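YciF Bacterial Stress Response Protein (Salmonella enterica subsp. enterica serovar Typhimurium, PDB 4ERU) is of unknown function but belongs to the ferritin-like helix bundles, binds two metal ions within the bundle and probably takes part in the bacterial stress response. Local coordinates at residues Q148-L151 against K152-L156; S39-K42 against L43-F47; L12-H15 against L16-T20. One frame throughout, in Å; residues are numbered along the deposited sequence.

Contact 1. Residues Q148-L151 against K152-L156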
loop_
_atom_site.group_PDB
_atom_site.type_symbol
_atom_site.label_atom_id
_atom_site.label_comp_id
_atom_site.label_asym_id
_atom_site.label_seq_id
_atom_site.Cartn_x
_atom_site.Cartn_y
_atom_site.Cartn_z
ATOM N N GLN A 148 -0.499 14.012 1.090
ATOM C CA GLN A 148 -0.862 14.886 2.229
ATOM C C GLN A 148 -1.714 14.200 3.277
ATOM O O GLN A 148 -1.565 14.460 4.468
ATOM C CB GLN A 148 -1.592 16.152 1.744
ATOM C CG GLN A 148 -0.700 17.009 0.838
ATOM C CD GLN A 148 0.612 17.383 1.542
ATOM O OE1 GLN A 148 1.714 17.054 1.071
ATOM N NE2 GLN A 148 0.499 18.040 2.689
ATOM N N THR A 149 -2.626 13.334 2.849
ATOM C CA THR A 149 -3.467 12.645 3.812
ATOM C C THR A 149 -2.615 11.666 4.638
ATOM O O THR A 149 -2.756 11.581 5.844
ATOM C CB THR A 149 -4.637 11.952 3.107
ATOM O OG1 THR A 149 -5.417 12.951 2.461
ATOM C CG2 THR A 149 -5.553 11.217 4.110
ATOM N N ASP A 150 -1.711 10.958 3.971
ATOM C CA ASP A 150 -0.817 10.020 4.637
ATOM C C ASP A 150 0.064 10.760 5.645
ATOM O O ASP A 150 0.255 10.290 6.757
ATOM C CB ASP A 150 0.087 9.301 3.627
ATOM C CG ASP A 150 1.036 8.339 4.317
ATOM O OD1 ASP A 150 0.554 7.560 5.160
ATOM O OD2 ASP A 150 2.257 8.373 4.046
ATOM N N LEU A 151 0.587 11.921 5.242
ATOM C CA LEU A 151 1.327 12.761 6.164
ATOM C C LEU A 151 0.515 13.261 7.372
ATOM O O LEU A 151 1.026 13.274 8.503
ATOM C CB LEU A 151 1.977 13.947 5.421
ATOM C CG LEU A 151 3.157 13.643 4.489
ATOM C CD1 LEU A 151 3.600 14.926 3.790
ATOM C CD2 LEU A 151 4.349 13.022 5.266
ATOM N N LYS A 152 -0.717 13.705 7.146
ATOM C CA LYS A 152 -1.563 14.105 8.264
ATOM C C LYS A 152 -1.765 12.914 9.215
ATOM O O LYS A 152 -1.746 13.083 10.426
ATOM C CB LYS A 152 -2.892 14.678 7.768
ATOM C CG LYS A 152 -3.902 14.987 8.870
ATOM C CD LYS A 152 -5.361 14.988 8.342
ATOM C CE LYS A 152 -5.865 16.399 7.957
ATOM N NZ LYS A 152 -7.361 16.411 7.914
ATOM N N LEU A 153 -1.916 11.705 8.662
ATOM C CA LEU A 153 -2.128 10.512 9.495
ATOM C C LEU A 153 -0.860 10.175 10.293
ATOM O O LEU A 153 -0.960 9.758 11.420
ATOM C CB LEU A 153 -2.556 9.310 8.644
ATOM C CG LEU A 153 -4.016 9.354 8.140
ATOM C CD1 LEU A 153 -4.266 8.385 7.000
ATOM C CD2 LEU A 153 -5.039 9.109 9.282
ATOM N N THR A 154 0.315 10.357 9.694
ATOM C CA THR A 154 1.569 10.206 10.441
ATOM C C THR A 154 1.639 11.187 11.631
ATOM O O THR A 154 1.966 10.788 12.768
ATOM C CB THR A 154 2.798 10.313 9.518
ATOM O OG1 THR A 154 2.826 9.175 8.642
ATOM C CG2 THR A 154 4.106 10.364 10.313
ATOM N N ASP A 155 1.299 12.455 11.380
ATOM C CA ASP A 155 1.172 13.443 12.454
ATOM C C ASP A 155 0.306 12.946 13.599
ATOM O O ASP A 155 0.744 12.988 14.766
ATOM C CB ASP A 155 0.644 14.787 11.930
ATOM C CG ASP A 155 1.773 15.734 11.544
ATOM O OD1 ASP A 155 2.963 15.321 11.575
ATOM O OD2 ASP A 155 1.475 16.893 11.201
ATOM N N LEU A 156 -0.891 12.435 13.282
ATOM C CA LEU A 156 -1.749 11.836 14.312
ATOM C C LEU A 156 -1.140 10.591 14.970
ATOM O O LEU A 156 -1.278 10.424 16.183
ATOM C CB LEU A 156 -3.164 11.550 13.789
ATOM C CG LEU A 156 -3.974 12.797 13.386
ATOM C CD1 LEU A 156 -5.229 12.373 12.674
ATOM C CD2 LEU A 156 -4.318 13.669 14.573
HETATM O O HOH W 1 3.782 9.722 6.399
#
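Asp150 and Thr154, one turn apart on helix 133-159, turn their polar ends to the same side and meet through a water. The carboxylate and hydroxyl stay apart, Asp150 OD1 lying 4.5 Å from Thr154 OG1; the water donates a hydrogen bond to Asp150 OD2 at 3.1 Å and shares a short one of 2.5 Å with Thr154 OG1. Thr154 OG1 stands anti to its carbonyl carbon (chi1 -68°), which swings the hydroxyl back over the preceding turn and leaves CG2 anti to the backbone N. Gln110 of helix 99-130 bonds both this hydroxyl and Asp150 O.

A second pair, Thr149 and Leu153, meets through its methyls: Thr149 CG2 faces Leu153 CD1 at 4.2 Å, while Leu153 CG leans over Thr149 O at 3.4 Å. Leu153 N also bonds Thr149 O, at 2.9 Å. Thr149 OG1 bonds Glu53 of helix 41-66 and Glu145 O, and the Thr149 side chain is about 6 Å from a bound magnesium ion. Lys152, bent at chi3, touches Ala46 and Ser49 of helix 41-66. These are i to i+4 contacts along a ferritin-like bundle helix that also provides the metal ligand Glu146; the polar ends are met by water and neighbouring helices rather than by each other.

Contact 2. Residues S39-K42 against L43-F47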
loop_
_atom_site.group_PDB
_atom_site.type_symbol
_atom_site.label_atom_id
_atom_site.label_comp_id
_atom_site.label_asym_id
_atom_site.label_seq_id
_atom_site.Cartn_x
_atom_site.Cartn_y
_atom_site.Cartn_z
ATOM N N SER A 39 -12.642 7.544 19.549
ATOM C CA SER A 39 -13.016 8.549 20.558
ATOM C C SER A 39 -12.167 9.813 20.423
ATOM O O SER A 39 -12.560 10.871 20.925
ATOM C CB SER A 39 -12.868 7.985 21.983
ATOM O OG SER A 39 -11.614 7.320 22.091
ATOM N N ASN A 40 -11.006 9.716 19.774
ATOM C CA ASN A 40 -10.196 10.911 19.558
ATOM C C ASN A 40 -10.834 11.802 18.516
ATOM O O ASN A 40 -11.008 11.395 17.365
ATOM C CB ASN A 40 -8.780 10.588 19.111
ATOM C CG ASN A 40 -7.922 11.836 19.020
ATOM O OD1 ASN A 40 -7.736 12.401 17.951
ATOM N ND2 ASN A 40 -7.443 12.307 20.171
ATOM N N GLU A 41 -11.180 13.021 18.920
ATOM C CA GLU A 41 -11.871 13.961 18.046
ATOM C C GLU A 41 -11.081 14.335 16.791
ATOM O O GLU A 41 -11.636 14.334 15.692
ATOM C CB GLU A 41 -12.289 15.218 18.820
ATOM C CG GLU A 41 -13.793 15.302 19.051
ATOM C CD GLU A 41 -14.566 15.306 17.750
ATOM O OE1 GLU A 41 -14.273 16.153 16.872
ATOM O OE2 GLU A 41 -15.468 14.456 17.601
ATOM N N LYS A 42 -9.797 14.648 16.957
ATOM C CA LYS A 42 -8.931 14.970 15.826
ATOM C C LYS A 42 -8.853 13.860 14.751
ATOM O O LYS A 42 -8.856 14.156 13.549
ATOM C CB LYS A 42 -7.522 15.349 16.292
ATOM C CG LYS A 42 -7.324 16.835 16.595
ATOM C CD LYS A 42 -5.841 17.161 16.775
ATOM C CE LYS A 42 -5.273 16.550 18.067
ATOM N NZ LYS A 42 -3.900 15.970 17.875
ATOM N N LEU A 43 -8.785 12.606 15.178
ATOM C CA LEU A 43 -8.749 11.488 14.242
ATOM C C LEU A 43 -10.134 11.322 13.610
ATOM O O LEU A 43 -10.270 11.033 12.420
ATOM C CB LEU A 43 -8.317 10.194 14.936
ATOM C CG LEU A 43 -8.278 8.898 14.097
ATOM C CD1 LEU A 43 -7.464 9.048 12.794
ATOM C CD2 LEU A 43 -7.771 7.709 14.921
ATOM N N SER A 44 -11.157 11.540 14.425
ATOM C CA SER A 44 -12.526 11.505 13.959
ATOM C C SER A 44 -12.692 12.552 12.840
ATOM O O SER A 44 -13.230 12.246 11.767
ATOM C CB SER A 44 -13.456 11.772 15.131
ATOM O OG SER A 44 -14.759 11.334 14.831
ATOM N N GLN A 45 -12.189 13.768 13.072
ATOM C CA GLN A 45 -12.264 14.812 12.063
ATOM C C GLN A 45 -11.470 14.478 10.797
ATOM O O GLN A 45 -11.885 14.839 9.716
ATOM C CB GLN A 45 -11.808 16.164 12.614
ATOM C CG GLN A 45 -12.874 16.857 13.498
ATOM C CD GLN A 45 -12.292 17.956 14.416
ATOM O OE1 GLN A 45 -11.120 18.347 14.285
ATOM N NE2 GLN A 45 -13.110 18.448 15.351
ATOM N N ALA A 46 -10.329 13.807 10.946
ATOM C CA ALA A 46 -9.488 13.464 9.807
ATOM C C ALA A 46 -10.238 12.468 8.945
ATOM O O ALA A 46 -10.205 12.570 7.724
ATOM C CB ALA A 46 -8.148 12.869 10.265
ATOM N N PHE A 47 -10.935 11.524 9.585
ATOM C CA PHE A 47 -11.758 10.569 8.840
ATOM C C PHE A 47 -12.904 11.210 8.052
ATOM O O PHE A 47 -13.153 10.809 6.910
ATOM C CB PHE A 47 -12.240 9.391 9.700
ATOM C CG PHE A 47 -11.150 8.362 10.004
ATOM C CD1 PHE A 47 -10.319 7.882 9.003
ATOM C CD2 PHE A 47 -10.974 7.872 11.303
ATOM C CE1 PHE A 47 -9.321 6.929 9.285
ATOM C CE2 PHE A 47 -9.979 6.918 11.605
ATOM C CZ PHE A 47 -9.139 6.452 10.593
#
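Asn40 and Leu43 meet where helix 41-66 begins. Asn40 is the N-cap, its backbone still extended, and the chain closes into helical turns from Glu41 onward. Three backbone bonds carry these first turns: Ser44 N to Asn40 O at 2.9 Å, Gln45 N to Glu41 O at 2.7 Å, and Ala46 N to Lys42 O at 3.0 Å.

The cap itself is a side-chain bond. Asn40 OD1 accepts from Leu43 N at 3.0 Å, the donor lying in the amide plane on a lone pair, with an N-H...O angle of 150°. CG lies anti to the backbone N (chi1 -175°), which carries the amide forward over the open end of the helix and brings Asn40 OD1 to within 3.8 Å of Leu43 CB, the two side chains crossing at about a right angle. Glu41, the next residue, bends at chi2; Gln45, one turn beyond it, runs extended beyond CG. In the conformer described, one of two, Glu41 OE1 comes to 3.0 Å from Gln45 NE2, an approach best taken as tentative. Ser44 CB rests over the carbonyl oxygens of Asn40 and Glu41, while its hydroxyl bonds Ala35 O near the end of helix 9-37.

On the inner face Leu43 packs on Ile106 of helix 99-130 and on Leu156 of helix 133-159, and Phe47 lies against Leu31, Leu34 and Ala35 of helix 9-37. Asn40 therefore uses both its oxygens on the first turn: OD1 serves Leu43 N, which has no helical carbonyl of its own, and O takes the first regular helix bond, from Ser44 N. The acidic Glu41 beside this N-terminus would probably add a favourable charge-dipole term, and the Ser44 bond ties the new helix to the one before it.

Contact 3. Residues L12-H15 against L16-T20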
loop_
_atom_site.group_PDB
_atom_site.type_symbol
_atom_site.label_atom_id
_atom_site.label_comp_id
_atom_site.label_asym_id
_atom_site.label_seq_id
_atom_site.Cartn_x
_atom_site.Cartn_y
_atom_site.Cartn_z
ATOM N N LEU A 12 -4.408 -1.639 -19.837
ATOM C CA LEU A 12 -3.850 -1.677 -18.488
ATOM C C LEU A 12 -4.356 -0.479 -17.734
ATOM O O LEU A 12 -4.821 -0.622 -16.621
ATOM C CB LEU A 12 -2.316 -1.683 -18.491
ATOM C CG LEU A 12 -1.572 -1.653 -17.143
ATOM C CD1 LEU A 12 -2.017 -2.799 -16.216
ATOM C CD2 LEU A 12 -0.064 -1.754 -17.392
ATOM N N PHE A 13 -4.293 0.692 -18.379
ATOM C CA PHE A 13 -4.703 1.924 -17.750
ATOM C C PHE A 13 -6.195 1.866 -17.389
ATOM O O PHE A 13 -6.604 2.325 -16.347
ATOM C CB PHE A 13 -4.386 3.099 -18.665
ATOM C CG PHE A 13 -4.914 4.414 -18.180
ATOM C CD1 PHE A 13 -4.132 5.236 -17.382
ATOM C CD2 PHE A 13 -6.196 4.839 -18.528
ATOM C CE1 PHE A 13 -4.611 6.460 -16.927
ATOM C CE2 PHE A 13 -6.692 6.053 -18.088
ATOM C CZ PHE A 13 -5.902 6.875 -17.265
ATOM N N ILE A 14 -7.002 1.281 -18.259
ATOM C CA ILE A 14 -8.422 1.139 -17.992
ATOM C C ILE A 14 -8.645 0.164 -16.844
ATOM O O ILE A 14 -9.494 0.399 -16.003
ATOM C CB ILE A 14 -9.196 0.673 -19.285
ATOM C CG1 ILE A 14 -9.384 1.848 -20.261
ATOM C CG2 ILE A 14 -10.548 -0.032 -18.949
ATOM C CD1 ILE A 14 -9.984 1.391 -21.575
ATOM N N HIS A 15 -7.893 -0.935 -16.824
ATOM C CA HIS A 15 -8.027 -1.918 -15.755
ATOM C C HIS A 15 -7.764 -1.260 -14.387
ATOM O O HIS A 15 -8.576 -1.369 -13.457
ATOM C CB HIS A 15 -7.077 -3.117 -15.951
ATOM C CG HIS A 15 -7.214 -4.149 -14.873
ATOM N ND1 HIS A 15 -6.414 -4.164 -13.750
ATOM C CD2 HIS A 15 -8.095 -5.170 -14.722
ATOM C CE1 HIS A 15 -6.785 -5.157 -12.959
ATOM N NE2 HIS A 15 -7.810 -5.775 -13.521
ATOM N N LEU A 16 -6.644 -0.558 -14.290
ATOM C CA LEU A 16 -6.207 0.041 -13.019
ATOM C C LEU A 16 -7.065 1.231 -12.657
ATOM O O LEU A 16 -7.346 1.447 -11.479
ATOM C CB LEU A 16 -4.734 0.475 -13.077
ATOM C CG LEU A 16 -3.679 -0.597 -13.389
ATOM C CD1 LEU A 16 -2.322 0.059 -13.656
ATOM C CD2 LEU A 16 -3.559 -1.635 -12.250
ATOM N N LEU A 17 -7.474 2.020 -13.648
ATOM C CA LEU A 17 -8.397 3.111 -13.343
ATOM C C LEU A 17 -9.683 2.520 -12.754
ATOM O O LEU A 17 -10.208 3.020 -11.754
ATOM C CB LEU A 17 -8.703 3.995 -14.575
ATOM C CG LEU A 17 -9.552 5.235 -14.269
ATOM C CD1 LEU A 17 -8.863 6.199 -13.228
ATOM C CD2 LEU A 17 -9.890 5.981 -15.560
ATOM N N SER A 18 -10.171 1.447 -13.355
ATOM C CA SER A 18 -11.395 0.788 -12.873
ATOM C C SER A 18 -11.263 0.218 -11.460
ATOM O O SER A 18 -12.200 0.310 -10.665
ATOM C CB SER A 18 -11.833 -0.312 -13.840
ATOM O OG SER A 18 -12.020 0.237 -15.139
ATOM N N ASP A 19 -10.106 -0.380 -11.174
ATOM C CA ASP A 19 -9.785 -0.931 -9.858
ATOM C C ASP A 19 -9.782 0.212 -8.814
ATOM O O ASP A 19 -10.385 0.097 -7.740
ATOM C CB ASP A 19 -8.389 -1.589 -9.952
ATOM C CG ASP A 19 -7.879 -2.156 -8.620
ATOM O OD1 ASP A 19 -8.266 -3.296 -8.267
ATOM O OD2 ASP A 19 -7.041 -1.478 -7.944
ATOM N N THR A 20 -9.100 1.310 -9.146
ATOM C CA THR A 20 -9.012 2.460 -8.243
ATOM C C THR A 20 -10.383 3.070 -7.965
ATOM O O THR A 20 -10.660 3.489 -6.841
ATOM C CB THR A 20 -8.040 3.497 -8.840
ATOM O OG1 THR A 20 -6.754 2.874 -8.914
ATOM C CG2 THR A 20 -7.924 4.750 -7.996
#
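Leu16 packs against Leu12, one turn earlier on helix 9-37, and each of its side-chain carbons finds something on the preceding residues. Leu16 CB sits 3.7 Å from Leu12 O, the oxygen that also takes the backbone N-H of Leu16. With CG anti to its carbonyl carbon (chi1 -59°), the chain leans over that carbonyl, and Leu16 CG comes to 3.4 Å from Leu12 O. At the tip the methyls part: Leu16 CD1 meets Leu12 CD1 at 3.8 Å, whereas Leu16 CD2 lies 4.1 Å from His15 ND1. That nitrogen is buried and has no hydrogen-bond partner in the model.

Round the helix from this pair, Phe13 and Leu17 lie side by side and point the same way, with Phe13 CE2 4.1 Å from Leu17 CD2. On another side Ile14 O is gripped twice by Ser18, by its N and by Ser18 OG at 2.7 Å, the two donors coming from opposite faces of the carbonyl plane; OG also accepts from Lys74 N.

These i to i+4 contacts run along a helix of the ferritin-like bundle that is enclosed on several sides. Leu16 touches Thr122 of helix 99-130 and Lys111 of the second subunit, and Leu12 packs on Ala103 of that subunit. Phe13 meets the Tyr132 ring edge-to-face, and Leu17 faces Ile61 and Ile64 of helix 41-66.

How the contacts relate
Contacts 1 and 2 lie on the same side of the chain's centre and touch: Leu156 CD1 reaches Ala46 CB at 3.8 Å, joining helix 133-159 to the start of helix 41-66. Contact 3, on helix 9-37, lies on the opposite side, about 26 Å centre to centre from contact 1 and 31 Å from contact 2. Contact 1 is largely at the surface, and its side chains look to water and polar partners; contact 2 is a partly buried helix N-cap. Contact 3, also partly buried but without an exposed residue, is mostly apolar, and it alone of the three reaches the second subunit.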